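Local atomic coordinates of coenzyme A transferase (Yersinia pestis, PDB entry 3QLI), a protein that probably transfers coenzyme A from an acyl-CoA to a carboxylate acceptor such as acetate. Residues Ser34-Gly39 against Lys56-Arg61; Tyr97-Thr102 against Asn122-Asn127. One frame throughout, in Å; residues are numbered along the deposited sequence.

In the fold
Both contacts pack around the parallel, Rossmann-like sheet of the N-terminal half, yet at different places and by different means. Contact 1 joins the loop leading into strand 41-44 to helix 52-63; its centre lies about 27 Å from the centre of the chain, with exposed serines beside buried Ile36, Leu58 and Arg61. Contact 2 sits deeper, its centre about 13 Å from the centre of the chain, where strand 94-98, at the edge of this chain's sheet, meets segment 122-127 at the subunit interface. One arginine reaching for main-chain carbonyls dominates the first; backbone pairing, aromatic packing and a bridging water share the second. The centres are 22 Å apart, and the contacts share no secondary-structure element.

Contact 1. Residues Ser34-Gly39 against Lys56-Arg61; sequences SSIASG and KALADR
Arg61, in the last turn of helix 52-63, reaches across to the carbonyl of Ile36 in the loop before strand 41-44. The helix is the crossover of a beta-alpha-beta unit whose strands, 41-44 and 70-74, are parallel neighbours in the sheet, and the contact joins the loop that leads into the first strand to the C-terminal part of the helix. The extended start of the arginine chain spans the gap, and the bend at chi3 (145°) turns the guanidinium to the Ile36 carbonyl. NH1 donates to Ile36 O at 2.8 Å; the donor lies in the carbonyl plane, on a lone pair, while the oxygen sits slightly out of the guanidinium plane. NH2 adds a weak, longer bond to the same Ile36 O, at 3.4 Å. A water reinforces this fork, accepting from Arg61 NH2 and donating to Ile36 O at 2.9 Å, so that three donors converge on one carbonyl oxygen. The carbonyl oxygen of Ser34 is placed quite differently: it lies 3.1 Å above one face of the guanidinium plane, toward its rim, and is not hydrogen-bonded to it. NH1 also donates to Val33 O, and NE forms a salt bridge with Asp66, whose charge would be expected to offset that of the arginine and to help fix the rotation of the group. Beside this polar grip lies a small apolar patch shared with Leu42 and Leu70 of the two strands. Ile36 turns CG1 away from its carbonyl carbon (chi1 -64°) and stretches CD1 toward the helix, while Leu58 brings its CD1 branch toward the loop. The two terminal methyls meet there, Ile36 CD1 lying 4.2 Å from Leu58 CD1.

Contact 2. Residues Tyr97-Thr102 against Asn122-Asn127; sequences YSMFVT and NYVPSN
Tyr97-Met99 and Asn122-Val124 run parallel in register, joined by one nearly straight bond from Val124 N to Ser98 O (3.1 Å, 163°) and by a CA-H...O contact from Tyr123 CA to the same oxygen. Segment 122-127 thus flanks strand 94-98, the edge strand of this chain's Rossmann-like sheet. The side chains of Tyr97 and Asn122 lie alongside each other with ring and amide planes 18° apart; Asn122 CB stands 3.9 Å above the centroid of the Tyr97 ring, a CH-pi contact. The amide beyond it makes weak hydrogen bonds to Ser425 and Thr427 of the second subunit. Val124 CG2 approaches the ring edge instead, 3.7 Å from Tyr97 CD1. Met99 packs its CG against Val124 CB and bends at chi3 (78°), which swings its CE to 3.7 Å from Ser126 OG. Val101 crosses Tyr123 at about a right angle, CG2 meeting CD1 of the ring; Val101 also touches Arg106, a residue seen to bind CoA, which places this end of the contact beside the CoA pocket. A water bridges the two segments, donating to Met99 O at 2.6 Å and to Val124 O, and accepting from Ser126 OG at 2.7 Å.

Contact 1. Residues Ser34-Gly39 against Lys56-Arg61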
loop_
_atom_site.group_PDB
_atom_site.type_symbol
_atom_site.label_atom_id
_atom_site.label_comp_id
_atom_site.label_asym_id
_atom_site.label_seq_id
_atom_site.Cartn_x
_atom_site.Cartn_y
_atom_site.Cartn_z
ATOM N N SER A 34 20.232 -16.108 31.406
ATOM C CA SER A 34 20.503 -15.464 32.691
ATOM C C SER A 34 21.107 -14.070 32.560
ATOM O O SER A 34 21.029 -13.268 33.492
ATOM C CB SER A 34 21.417 -16.336 33.554
ATOM O OG SER A 34 22.733 -16.351 33.031
ATOM N N SER A 35 21.715 -13.768 31.416
ATOM C CA SER A 35 22.402 -12.483 31.287
ATOM C C SER A 35 21.631 -11.447 30.489
ATOM O O SER A 35 22.129 -10.350 30.275
ATOM C CB SER A 35 23.801 -12.662 30.703
ATOM O OG SER A 35 23.712 -13.190 29.390
ATOM N N ILE A 36 20.417 -11.788 30.063
ATOM C CA ILE A 36 19.544 -10.841 29.390
ATOM C C ILE A 36 19.238 -9.698 30.358
ATOM O O ILE A 36 18.800 -9.940 31.481
ATOM C CB ILE A 36 18.219 -11.515 28.945
ATOM C CG1 ILE A 36 18.490 -12.602 27.888
ATOM C CG2 ILE A 36 17.248 -10.471 28.398
ATOM C CD1 ILE A 36 17.282 -13.480 27.577
ATOM N N ALA A 37 19.487 -8.463 29.933
ATOM C CA ALA A 37 19.255 -7.302 30.802
ATOM C C ALA A 37 17.775 -6.967 30.963
ATOM O O ALA A 37 16.974 -7.176 30.040
ATOM C CB ALA A 37 20.020 -6.075 30.272
ATOM N N SER A 38 17.405 -6.453 32.136
ATOM C CA SER A 38 16.094 -5.868 32.298
ATOM C C SER A 38 16.059 -4.613 31.437
ATOM O O SER A 38 17.105 -4.075 31.077
ATOM C CB SER A 38 15.850 -5.511 33.772
ATOM O OG SER A 38 15.644 -6.683 34.552
ATOM N N GLY A 39 14.871 -4.133 31.104
ATOM C CA GLY A 39 14.767 -2.932 30.289
ATOM C C GLY A 39 15.389 -3.073 28.903
ATOM O O GLY A 39 15.773 -2.069 28.295
ATOM N N LYS A 56 10.785 -21.235 28.195
ATOM C CA LYS A 56 10.431 -21.699 29.537
ATOM C C LYS A 56 11.400 -21.124 30.567
ATOM O O LYS A 56 10.984 -20.647 31.634
ATOM C CB LYS A 56 10.414 -23.229 29.610
ATOM C CG LYS A 56 10.133 -23.770 31.011
ATOM C CD LYS A 56 10.140 -25.294 31.014
ATOM C CE LYS A 56 10.001 -25.841 32.426
ATOM N NZ LYS A 56 8.585 -25.834 32.880
ATOM N N ALA A 57 12.694 -21.160 30.254
ATOM C CA ALA A 57 13.706 -20.660 31.182
ATOM C C ALA A 57 13.570 -19.141 31.417
ATOM O O ALA A 57 13.753 -18.641 32.531
ATOM C CB ALA A 57 15.112 -21.011 30.682
ATOM N N LEU A 58 13.241 -18.405 30.365
ATOM C CA LEU A 58 13.027 -16.975 30.513
ATOM C C LEU A 58 11.795 -16.700 31.381
ATOM O O LEU A 58 11.831 -15.840 32.258
ATOM C CB LEU A 58 12.892 -16.306 29.138
ATOM C CG LEU A 58 12.727 -14.783 29.101
ATOM C CD1 LEU A 58 13.817 -14.064 29.954
ATOM C CD2 LEU A 58 12.743 -14.301 27.636
ATOM N N ALA A 59 10.704 -17.423 31.135
ATOM C CA ALA A 59 9.485 -17.257 31.928
ATOM C C ALA A 59 9.761 -17.563 33.404
ATOM O O ALA A 59 9.305 -16.843 34.303
ATOM C CB ALA A 59 8.366 -18.163 31.399
ATOM N N ASP A 60 10.494 -18.641 33.656
ATOM C CA ASP A 60 10.886 -18.983 35.021
ATOM C C ASP A 60 11.672 -17.847 35.680
ATOM O O ASP A 60 11.508 -17.558 36.879
ATOM C CB ASP A 60 11.697 -20.288 35.036
ATOM C CG ASP A 60 10.869 -21.507 34.634
ATOM O OD1 ASP A 60 9.638 -21.377 34.437
ATOM O OD2 ASP A 60 11.460 -22.611 34.515
ATOM N N ARG A 61 12.514 -17.181 34.893
ATOM C CA ARG A 61 13.298 -16.071 35.404
ATOM C C ARG A 61 12.390 -14.923 35.872
ATOM O O ARG A 61 12.632 -14.300 36.913
ATOM C CB ARG A 61 14.298 -15.596 34.344
ATOM C CG ARG A 61 15.552 -15.031 34.939
ATOM C CD ARG A 61 16.517 -14.456 33.919
ATOM N NE ARG A 61 17.161 -13.297 34.516
ATOM C CZ ARG A 61 17.838 -12.365 33.858
ATOM N NH1 ARG A 61 18.014 -12.455 32.543
ATOM N NH2 ARG A 61 18.358 -11.348 34.532
HETATM O O HOH W 1 20.338 -9.054 33.734
#

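Contact 2. Residues Tyr97-Thr102 against Asn122-Asn127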
loop_
_atom_site.group_PDB
_atom_site.type_symbol
_atom_site.label_atom_id
_atom_site.label_comp_id
_atom_site.label_asym_id
_atom_site.label_seq_id
_atom_site.Cartn_x
_atom_site.Cartn_y
_atom_site.Cartn_z
ATOM N N TYR A 97 5.133 -6.877 23.057
ATOM C CA TYR A 97 5.078 -5.842 22.032
ATOM C C TYR A 97 4.789 -6.592 20.749
ATOM O O TYR A 97 5.649 -6.769 19.896
ATOM C CB TYR A 97 6.393 -5.039 21.991
ATOM C CG TYR A 97 6.362 -3.909 23.006
ATOM C CD1 TYR A 97 6.342 -2.576 22.600
ATOM C CD2 TYR A 97 6.274 -4.181 24.370
ATOM C CE1 TYR A 97 6.274 -1.543 23.527
ATOM C CE2 TYR A 97 6.192 -3.145 25.312
ATOM C CZ TYR A 97 6.195 -1.836 24.880
ATOM O OH TYR A 97 6.122 -0.802 25.789
ATOM N N SER A 98 3.555 -7.070 20.665
ATOM C CA SER A 98 3.137 -7.982 19.616
ATOM C C SER A 98 3.003 -7.214 18.322
ATOM O O SER A 98 2.439 -6.121 18.291
ATOM C CB SER A 98 1.787 -8.592 19.987
ATOM O OG SER A 98 1.727 -8.872 21.375
ATOM N N MET A 99 3.507 -7.797 17.247
ATOM C CA MET A 99 3.431 -7.151 15.945
ATOM C C MET A 99 2.367 -7.780 15.041
ATOM O O MET A 99 2.046 -7.236 13.986
ATOM C CB MET A 99 4.821 -7.104 15.321
ATOM C CG MET A 99 5.766 -6.297 16.228
ATOM S SD MET A 99 7.490 -6.213 15.745
ATOM C CE MET A 99 7.430 -4.995 14.428
ATOM N N PHE A 100 1.836 -8.926 15.472
ATOM C CA PHE A 100 0.599 -9.514 14.945
ATOM C C PHE A 100 -0.264 -9.767 16.167
ATOM O O PHE A 100 0.254 -10.178 17.208
ATOM C CB PHE A 100 0.831 -10.905 14.342
ATOM C CG PHE A 100 1.355 -10.917 12.934
ATOM C CD1 PHE A 100 1.353 -9.781 12.148
ATOM C CD2 PHE A 100 1.836 -12.111 12.391
ATOM C CE1 PHE A 100 1.842 -9.829 10.840
ATOM C CE2 PHE A 100 2.319 -12.169 11.093
ATOM C CZ PHE A 100 2.324 -11.020 10.318
ATOM N N VAL A 101 -1.571 -9.550 16.062
ATOM C CA VAL A 101 -2.469 -9.920 17.156
ATOM C C VAL A 101 -3.197 -11.219 16.786
ATOM O O VAL A 101 -4.052 -11.225 15.901
ATOM C CB VAL A 101 -3.464 -8.774 17.492
ATOM C CG1 VAL A 101 -4.488 -9.209 18.552
ATOM C CG2 VAL A 101 -2.704 -7.532 17.953
ATOM N N THR A 102 -2.814 -12.322 17.428
ATOM C CA THR A 102 -3.406 -13.626 17.146
ATOM C C THR A 102 -4.316 -14.083 18.289
ATOM O O THR A 102 -4.566 -13.336 19.229
ATOM C CB THR A 102 -2.337 -14.739 16.905
ATOM O OG1 THR A 102 -1.804 -15.181 18.156
ATOM C CG2 THR A 102 -1.201 -14.243 16.011
ATOM N N ASN A 122 0.854 -4.607 23.931
ATOM C CA ASN A 122 1.194 -3.344 23.304
ATOM C C ASN A 122 1.492 -3.526 21.828
ATOM O O ASN A 122 2.641 -3.709 21.427
ATOM C CB ASN A 122 2.376 -2.686 24.007
ATOM C CG ASN A 122 2.185 -1.193 24.174
ATOM O OD1 ASN A 122 1.840 -0.481 23.219
ATOM N ND2 ASN A 122 2.362 -0.714 25.396
ATOM N N TYR A 123 0.441 -3.494 21.025
ATOM C CA TYR A 123 0.578 -3.637 19.582
ATOM C C TYR A 123 1.541 -2.604 19.001
ATOM O O TYR A 123 1.436 -1.416 19.294
ATOM C CB TYR A 123 -0.797 -3.501 18.922
ATOM C CG TYR A 123 -0.781 -3.541 17.405
ATOM C CD1 TYR A 123 -0.407 -4.693 16.719
ATOM C CD2 TYR A 123 -1.167 -2.437 16.667
ATOM C CE1 TYR A 123 -0.395 -4.730 15.327
ATOM C CE2 TYR A 123 -1.165 -2.460 15.275
ATOM C CZ TYR A 123 -0.783 -3.608 14.616
ATOM O OH TYR A 123 -0.791 -3.626 13.240
ATOM N N VAL A 124 2.469 -3.072 18.167
ATOM C CA VAL A 124 3.409 -2.203 17.460
ATOM C C VAL A 124 3.019 -2.215 15.987
ATOM O O VAL A 124 3.222 -3.214 15.298
ATOM C CB VAL A 124 4.855 -2.722 17.597
ATOM C CG1 VAL A 124 5.841 -1.802 16.860
ATOM C CG2 VAL A 124 5.232 -2.870 19.077
ATOM N N PRO A 125 2.425 -1.116 15.499
ATOM C CA PRO A 125 1.976 -1.158 14.100
ATOM C C PRO A 125 3.166 -1.238 13.145
ATOM O O PRO A 125 4.174 -0.553 13.352
ATOM C CB PRO A 125 1.235 0.177 13.925
ATOM C CG PRO A 125 0.881 0.620 15.354
ATOM C CD PRO A 125 2.046 0.140 16.177
ATOM N N SER A 126 3.055 -2.063 12.108
ATOM C CA SER A 126 4.132 -2.174 11.139
ATOM C C SER A 126 3.644 -2.888 9.899
ATOM O O SER A 126 2.545 -3.445 9.895
ATOM C CB SER A 126 5.306 -2.964 11.724
ATOM O OG SER A 126 5.023 -4.362 11.728
ATOM N N ASN A 127 4.471 -2.870 8.856
ATOM C CA ASN A 127 4.351 -3.825 7.760
ATOM C C ASN A 127 5.293 -5.015 7.973
ATOM O O ASN A 127 6.495 -4.840 8.214
ATOM C CB ASN A 127 4.681 -3.165 6.432
ATOM C CG ASN A 127 3.700 -2.097 6.068
ATOM O OD1 ASN A 127 2.568 -2.389 5.708
ATOM N ND2 ASN A 127 4.125 -0.849 6.149
HETATM O O HOH W 2 2.839 -4.858 13.194
#